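Long-range contacts in aminotransferase class-III (Sphaerobacter thermophilus DSM 20745, PDB 6K8H), which belongs to the class-III aminotransferases, an enzyme family of the pyridoxal-phosphate-dependent fold, and holds the ligand PLR bound in its pocket: residues 121-126 / 318-323; 278-283 / 290-295. One frame throughout, in Å; residues are numbered along the deposited sequence.

Interaction 1: 121-126 / 318-323. With PLR ((5-hydroxy-4,6-dimethylpyridin-3-yl)methyl dihydrogen phosphate), chain D.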
loop_
_atom_site.group_PDB
_atom_site.type_symbol
_atom_site.label_atom_id
_atom_site.label_comp_id
_atom_site.label_asym_id
_atom_site.label_seq_id
_atom_site.Cartn_x
_atom_site.Cartn_y
_atom_site.Cartn_z
ATOM N N VAL B 121 6.292 -16.141 -4.367
ATOM C CA VAL B 121 5.495 -14.987 -3.966
ATOM C C VAL B 121 6.411 -13.797 -3.708
ATOM O O VAL B 121 7.626 -13.939 -3.550
ATOM C CB VAL B 121 4.618 -15.259 -2.713
ATOM C CG1 VAL B 121 3.796 -16.523 -2.885
ATOM C CG2 VAL B 121 5.477 -15.340 -1.463
ATOM N N ARG B 122 5.797 -12.609 -3.703
ATOM C CA ARG B 122 6.361 -11.357 -3.209
ATOM C C ARG B 122 5.294 -10.648 -2.382
ATOM O O ARG B 122 4.109 -10.683 -2.732
ATOM C CB ARG B 122 6.810 -10.434 -4.352
ATOM C CG ARG B 122 8.058 -10.882 -5.089
ATOM C CD ARG B 122 8.398 -9.930 -6.216
ATOM N NE ARG B 122 9.118 -8.724 -5.788
ATOM C CZ ARG B 122 10.447 -8.625 -5.718
ATOM N NH1 ARG B 122 11.207 -9.660 -6.028
ATOM N NH2 ARG B 122 11.025 -7.488 -5.347
ATOM N N PHE B 123 5.715 -9.980 -1.308
ATOM C CA PHE B 123 4.796 -9.283 -0.419
ATOM C C PHE B 123 4.759 -7.792 -0.738
ATOM O O PHE B 123 5.769 -7.194 -1.137
ATOM C CB PHE B 123 5.188 -9.502 1.044
ATOM C CG PHE B 123 5.156 -10.942 1.450
ATOM C CD1 PHE B 123 3.954 -11.547 1.780
ATOM C CD2 PHE B 123 6.311 -11.704 1.445
ATOM C CE1 PHE B 123 3.907 -12.882 2.126
ATOM C CE2 PHE B 123 6.272 -13.048 1.790
ATOM C CZ PHE B 123 5.069 -13.637 2.125
ATOM N N THR B 124 3.570 -7.209 -0.583
ATOM C CA THR B 124 3.324 -5.787 -0.761
ATOM C C THR B 124 2.664 -5.263 0.510
ATOM O O THR B 124 2.532 -6.007 1.488
ATOM C CB THR B 124 2.426 -5.542 -1.971
ATOM O OG1 THR B 124 1.129 -6.075 -1.688
ATOM C CG2 THR B 124 2.992 -6.224 -3.233
ATOM N N ASN B 125 2.219 -4.008 0.502
ATOM C CA ASN B 125 1.637 -3.407 1.695
ATOM C C ASN B 125 0.121 -3.263 1.627
ATOM O O ASN B 125 -0.475 -2.690 2.552
ATOM C CB ASN B 125 2.304 -2.060 1.961
ATOM C CG ASN B 125 3.796 -2.204 2.066
ATOM O OD1 ASN B 125 4.293 -2.762 3.043
ATOM N ND2 ASN B 125 4.518 -1.787 1.031
ATOM N N SER B 126 -0.516 -3.766 0.567
ATOM C CA SER B 126 -1.965 -3.683 0.429
ATOM C C SER B 126 -2.388 -4.645 -0.672
ATOM O O SER B 126 -1.579 -5.034 -1.525
ATOM C CB SER B 126 -2.441 -2.268 0.129
ATOM O OG SER B 126 -1.914 -1.847 -1.098
ATOM N N PHE B 318 8.035 -0.971 3.395
ATOM C CA PHE B 318 7.474 -1.893 4.415
ATOM C C PHE B 318 7.173 -3.283 3.847
ATOM O O PHE B 318 6.570 -4.081 4.570
ATOM C CB PHE B 318 6.331 -1.213 5.163
ATOM C CG PHE B 318 6.841 -0.072 6.000
ATOM C CD1 PHE B 318 7.591 -0.319 7.137
ATOM C CD2 PHE B 318 6.649 1.240 5.612
ATOM C CE1 PHE B 318 8.095 0.721 7.899
ATOM C CE2 PHE B 318 7.146 2.280 6.379
ATOM C CZ PHE B 318 7.863 2.018 7.519
ATOM N N ASN B 319 7.610 -3.563 2.618
ATOM C CA ASN B 319 7.347 -4.912 2.063
ATOM C C ASN B 319 7.993 -5.943 2.992
ATOM O O ASN B 319 9.166 -5.783 3.328
ATOM C CB ASN B 319 8.003 -5.122 0.694
ATOM C CG ASN B 319 7.451 -4.249 -0.413
ATOM O OD1 ASN B 319 6.587 -3.422 -0.181
ATOM N ND2 ASN B 319 7.940 -4.449 -1.623
ATOM N N ALA B 320 7.220 -6.956 3.371
ATOM C CA ALA B 320 7.727 -8.086 4.151
ATOM C C ALA B 320 8.330 -7.635 5.484
ATOM O O ALA B 320 9.243 -8.271 6.009
ATOM C CB ALA B 320 8.743 -8.908 3.348
ATOM N N ASN B 321 7.812 -6.551 6.059
ATOM C CA ASN B 321 8.277 -6.158 7.377
ATOM C C ASN B 321 7.984 -7.289 8.366
ATOM O O ASN B 321 7.013 -8.034 8.202
ATOM C CB ASN B 321 7.622 -4.855 7.821
ATOM C CG ASN B 321 6.169 -5.038 8.206
ATOM O OD1 ASN B 321 5.861 -5.398 9.343
ATOM N ND2 ASN B 321 5.265 -4.796 7.259
ATOM N N PRO B 322 8.850 -7.488 9.358
ATOM C CA PRO B 322 8.704 -8.678 10.216
ATOM C C PRO B 322 7.431 -8.691 11.048
ATOM O O PRO B 322 6.944 -9.774 11.383
ATOM C CB PRO B 322 9.955 -8.623 11.103
ATOM C CG PRO B 322 10.961 -7.872 10.266
ATOM C CD PRO B 322 10.156 -6.834 9.527
ATOM N N VAL B 323 6.861 -7.547 11.402
ATOM C CA VAL B 323 5.622 -7.601 12.165
ATOM C C VAL B 323 4.517 -8.243 11.332
ATOM O O VAL B 323 3.866 -9.196 11.772
ATOM C CB VAL B 323 5.227 -6.209 12.675
ATOM C CG1 VAL B 323 3.858 -6.282 13.317
ATOM C CG2 VAL B 323 6.265 -5.734 13.678
HETATM N N1 PLR D . -9.277 -7.021 -4.178
HETATM C C2 PLR D . -10.370 -7.395 -3.524
HETATM C C2A PLR D . -11.210 -8.498 -4.081
HETATM C C3 PLR D . -10.717 -6.775 -2.316
HETATM O O3 PLR D . -11.829 -7.187 -1.675
HETATM C C4 PLR D . -9.904 -5.744 -1.805
HETATM C C4A PLR D . -10.253 -5.094 -0.540
HETATM C C5 PLR D . -8.755 -5.380 -2.514
HETATM C C6 PLR D . -8.501 -6.030 -3.691
HETATM C C5A PLR D . -7.853 -4.271 -2.043
HETATM O O4P PLR D . -7.082 -4.570 -0.839
HETATM P P PLR D . -6.611 -3.362 0.113
HETATM O O1P PLR D . -5.881 -2.416 -0.785
HETATM O O2P PLR D . -7.852 -2.763 0.668
HETATM O O3P PLR D . -5.741 -3.964 1.168
HETATM O O HOH W 1 4.367 -6.861 3.315
#
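Thr124 and Asn319 bring the two backbones closest, CA to CA 5.0 Å, where strand 120-124, outermost of its mixed sheet within this chain, ends against a type II beta turn running from Phe318 to Asn321. Ala320 takes the left-handed third turn position; its short side chain suits the place beside Glu104 of helix 102-114 and the Phe123 ring, which CB meets obliquely, 4.2 Å from CD2. The Phe123 ring lies beside its own backbone N and leads off toward Leu107 of that helix. A water joins the backbones, donating to Thr124 O at 2.7 Å and accepting from Ala320 N at 2.9 Å. The side chains of Asn125 and Asn319 cross at about a right angle, with their amide planes turned 42° apart. Asn125 ND2 donates a weak bond to Asn319 OD1 (2.9 Å), bent to 125°, while Asn125 OD1 comes within 3.0 Å of the carbonyl carbon of Phe318. All this lies at the dimer interface: Asn125 packs on Asn125 of the second subunit, whose Thr35 accepts from Phe123 N. At the strand's end Thr124 OG1 donates to Ser126 O, across the turn into helix 127-142, which Ser126 N-caps through a bond from Glu129 N to its OG. The CB of Ser126 is 3.6 Å from O1P of PLR, placing the helix start beside the phosphate. At the far end of the turn Asn321 N-caps helix 322-334, its OD1 receiving Thr324 N. Phe318 O is gripped twice, by Asn321 N and by Asn321 ND2, the latter in the carbonyl plane, nearly straight at 168° and 3.1 Å long.

Interaction 2: 278-283 / 290-295. With PLR ((5-hydroxy-4,6-dimethylpyridin-3-yl)methyl dihydrogen phosphate), chain D.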
loop_
_atom_site.group_PDB
_atom_site.type_symbol
_atom_site.label_atom_id
_atom_site.label_comp_id
_atom_site.label_asym_id
_atom_site.label_seq_id
_atom_site.Cartn_x
_atom_site.Cartn_y
_atom_site.Cartn_z
ATOM N N THR B 278 -1.812 -14.844 -8.664
ATOM C CA THR B 278 -2.833 -14.590 -7.660
ATOM C C THR B 278 -2.416 -13.377 -6.838
ATOM O O THR B 278 -1.267 -13.293 -6.387
ATOM C CB THR B 278 -3.037 -15.797 -6.742
ATOM O OG1 THR B 278 -3.338 -16.960 -7.519
ATOM C CG2 THR B 278 -4.207 -15.545 -5.810
ATOM N N ALA B 279 -3.345 -12.435 -6.670
ATOM C CA ALA B 279 -3.226 -11.334 -5.726
ATOM C C ALA B 279 -3.937 -11.715 -4.432
ATOM O O ALA B 279 -5.009 -12.326 -4.459
ATOM C CB ALA B 279 -3.826 -10.042 -6.297
ATOM N N MET B 280 -3.306 -11.394 -3.302
ATOM C CA MET B 280 -3.786 -11.759 -1.976
ATOM C C MET B 280 -3.551 -10.588 -1.038
ATOM O O MET B 280 -2.780 -9.671 -1.335
ATOM C CB MET B 280 -3.057 -13.004 -1.437
ATOM C CG MET B 280 -3.127 -14.216 -2.350
ATOM S SD MET B 280 -1.817 -15.420 -2.021
ATOM C CE MET B 280 -0.511 -14.799 -3.098
ATOM N N GLY B 281 -4.189 -10.654 0.120
ATOM C CA GLY B 281 -4.042 -9.649 1.157
ATOM C C GLY B 281 -4.927 -10.017 2.327
ATOM O O GLY B 281 -5.206 -11.201 2.528
ATOM N N LYS B 282 -5.366 -9.016 3.099
ATOM C CA LYS B 282 -6.309 -9.200 4.203
ATOM C C LYS B 282 -5.863 -10.283 5.197
ATOM O O LYS B 282 -4.977 -10.022 6.033
ATOM C CB LYS B 282 -7.706 -9.464 3.622
ATOM C CG LYS B 282 -8.261 -8.236 2.859
ATOM C CD LYS B 282 -9.750 -8.335 2.522
ATOM C CE LYS B 282 -10.393 -6.947 2.253
ATOM N NZ LYS B 282 -10.195 -6.433 0.854
ATOM N N ILE B 283 -6.442 -11.478 5.142
ATOM C CA ILE B 283 -6.167 -12.456 6.239
ATOM C C ILE B 283 -4.672 -12.768 6.365
ATOM O O ILE B 283 -4.223 -12.994 7.484
ATOM C CB ILE B 283 -6.981 -13.754 6.063
ATOM C CG1 ILE B 283 -6.452 -14.605 4.907
ATOM C CG2 ILE B 283 -8.466 -13.459 5.933
ATOM C CD1 ILE B 283 -6.934 -16.026 4.930
ATOM N N VAL B 290 -0.880 -5.514 4.506
ATOM C CA VAL B 290 -0.276 -6.625 3.774
ATOM C C VAL B 290 -0.909 -6.777 2.400
ATOM O O VAL B 290 -2.087 -6.452 2.194
ATOM C CB VAL B 290 -0.431 -7.937 4.562
ATOM C CG1 VAL B 290 -1.893 -8.334 4.605
ATOM C CG2 VAL B 290 0.447 -9.054 3.978
ATOM N N GLY B 291 -0.120 -7.280 1.458
ATOM C CA GLY B 291 -0.622 -7.865 0.231
ATOM C C GLY B 291 0.425 -8.837 -0.268
ATOM O O GLY B 291 1.531 -8.924 0.269
ATOM N N ALA B 292 0.078 -9.560 -1.320
ATOM C CA ALA B 292 1.051 -10.485 -1.886
ATOM C C ALA B 292 0.631 -10.812 -3.298
ATOM O O ALA B 292 -0.557 -10.900 -3.592
ATOM C CB ALA B 292 1.171 -11.780 -1.061
ATOM N N VAL B 293 1.611 -10.990 -4.167
ATOM C CA VAL B 293 1.385 -11.471 -5.516
ATOM C C VAL B 293 2.237 -12.720 -5.680
ATOM O O VAL B 293 3.413 -12.724 -5.302
ATOM C CB VAL B 293 1.727 -10.391 -6.565
ATOM C CG1 VAL B 293 3.075 -9.756 -6.258
ATOM C CG2 VAL B 293 1.720 -10.970 -7.953
ATOM N N GLY B 294 1.634 -13.795 -6.180
ATOM C CA GLY B 294 2.402 -15.011 -6.354
ATOM C C GLY B 294 1.889 -15.797 -7.536
ATOM O O GLY B 294 0.812 -15.533 -8.070
ATOM N N GLY B 295 2.676 -16.791 -7.925
ATOM C CA GLY B 295 2.259 -17.655 -9.015
ATOM C C GLY B 295 3.404 -18.508 -9.519
ATOM O O GLY B 295 4.310 -18.879 -8.757
HETATM N N1 PLR D . -9.277 -7.021 -4.178
HETATM C C2 PLR D . -10.370 -7.395 -3.524
HETATM C C2A PLR D . -11.210 -8.498 -4.081
HETATM C C3 PLR D . -10.717 -6.775 -2.316
HETATM O O3 PLR D . -11.829 -7.187 -1.675
HETATM C C4 PLR D . -9.904 -5.744 -1.805
HETATM C C4A PLR D . -10.253 -5.094 -0.540
HETATM C C5 PLR D . -8.755 -5.380 -2.514
HETATM C C6 PLR D . -8.501 -6.030 -3.691
HETATM C C5A PLR D . -7.853 -4.271 -2.043
HETATM O O4P PLR D . -7.082 -4.570 -0.839
HETATM P P PLR D . -6.611 -3.362 0.113
HETATM O O1P PLR D . -5.881 -2.416 -0.785
HETATM O O2P PLR D . -7.852 -2.763 0.668
HETATM O O3P PLR D . -5.741 -3.964 1.168
HETATM O O HOH W 2 -1.337 -17.933 -8.819
HETATM O O HOH W 3 -4.802 -6.323 2.398
#
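Backbone bonds knit Thr278 to Gly294 and Met280 to Ala292, the two antiparallel hydrogen-bonded pairs of this strand pairing. Gly294 N reaches Thr278 O at 3.0 Å, and Ala292 N meets Met280 O at 2.9 Å. Between these pairs, Val293 CA makes a CA-H...O contact with Thr278 O (3.3 Å). Apolar packing rests on Met280: its chain bends at its last torsion (-89°), laying CE over small Ala292, 4.0 Å from CB, and beside Gly294 N, 3.9 Å away, where glycine has no side chain to stand in its way. On the same face as Met280, Thr278 OG1 is hydrogen-bonded to NE2 of Gln268. A water joins the two segments at Lys282 and Val290, accepting from Lys282 N and donating to Val290 O and, at 2.8 Å, to O3P of PLR. Lys282, long and flexible, turns at its last torsion (83°) to carry NZ to the ligand, where it is covalently linked to C4A of PLR, modelled at 1.9 Å, longer than an ordinary C-N bond; Val257 and Ile258 line its chain. A beta hairpin whose first strand leads directly into the ligand-bearing lysine is the familiar layout of the fold of pyridoxal-phosphate-dependent aminotransferases.

How the interactions relate
Strand 291-295 is the shared element: it pairs with 277-281 in interaction 2 and, along its other edge, with the strand of interaction 1. Thr124 N lies 2.8 Å from Gly291 O and Arg122 N 2.9 Å from Val293 O, both probable hydrogen bonds. The contact centres are 10 Å apart, and interaction 2 is nested within the chain loop that interaction 1 closes. Both reach the same PLR: Ser126 of interaction 1 lies by its phosphate, and Lys282 of interaction 2 is bonded to its C4A. Interaction 1 also faces the partner site: the Phe318 side chain is about 5 Å from the other PLR, while Thr317 of the second subunit bonds to this one.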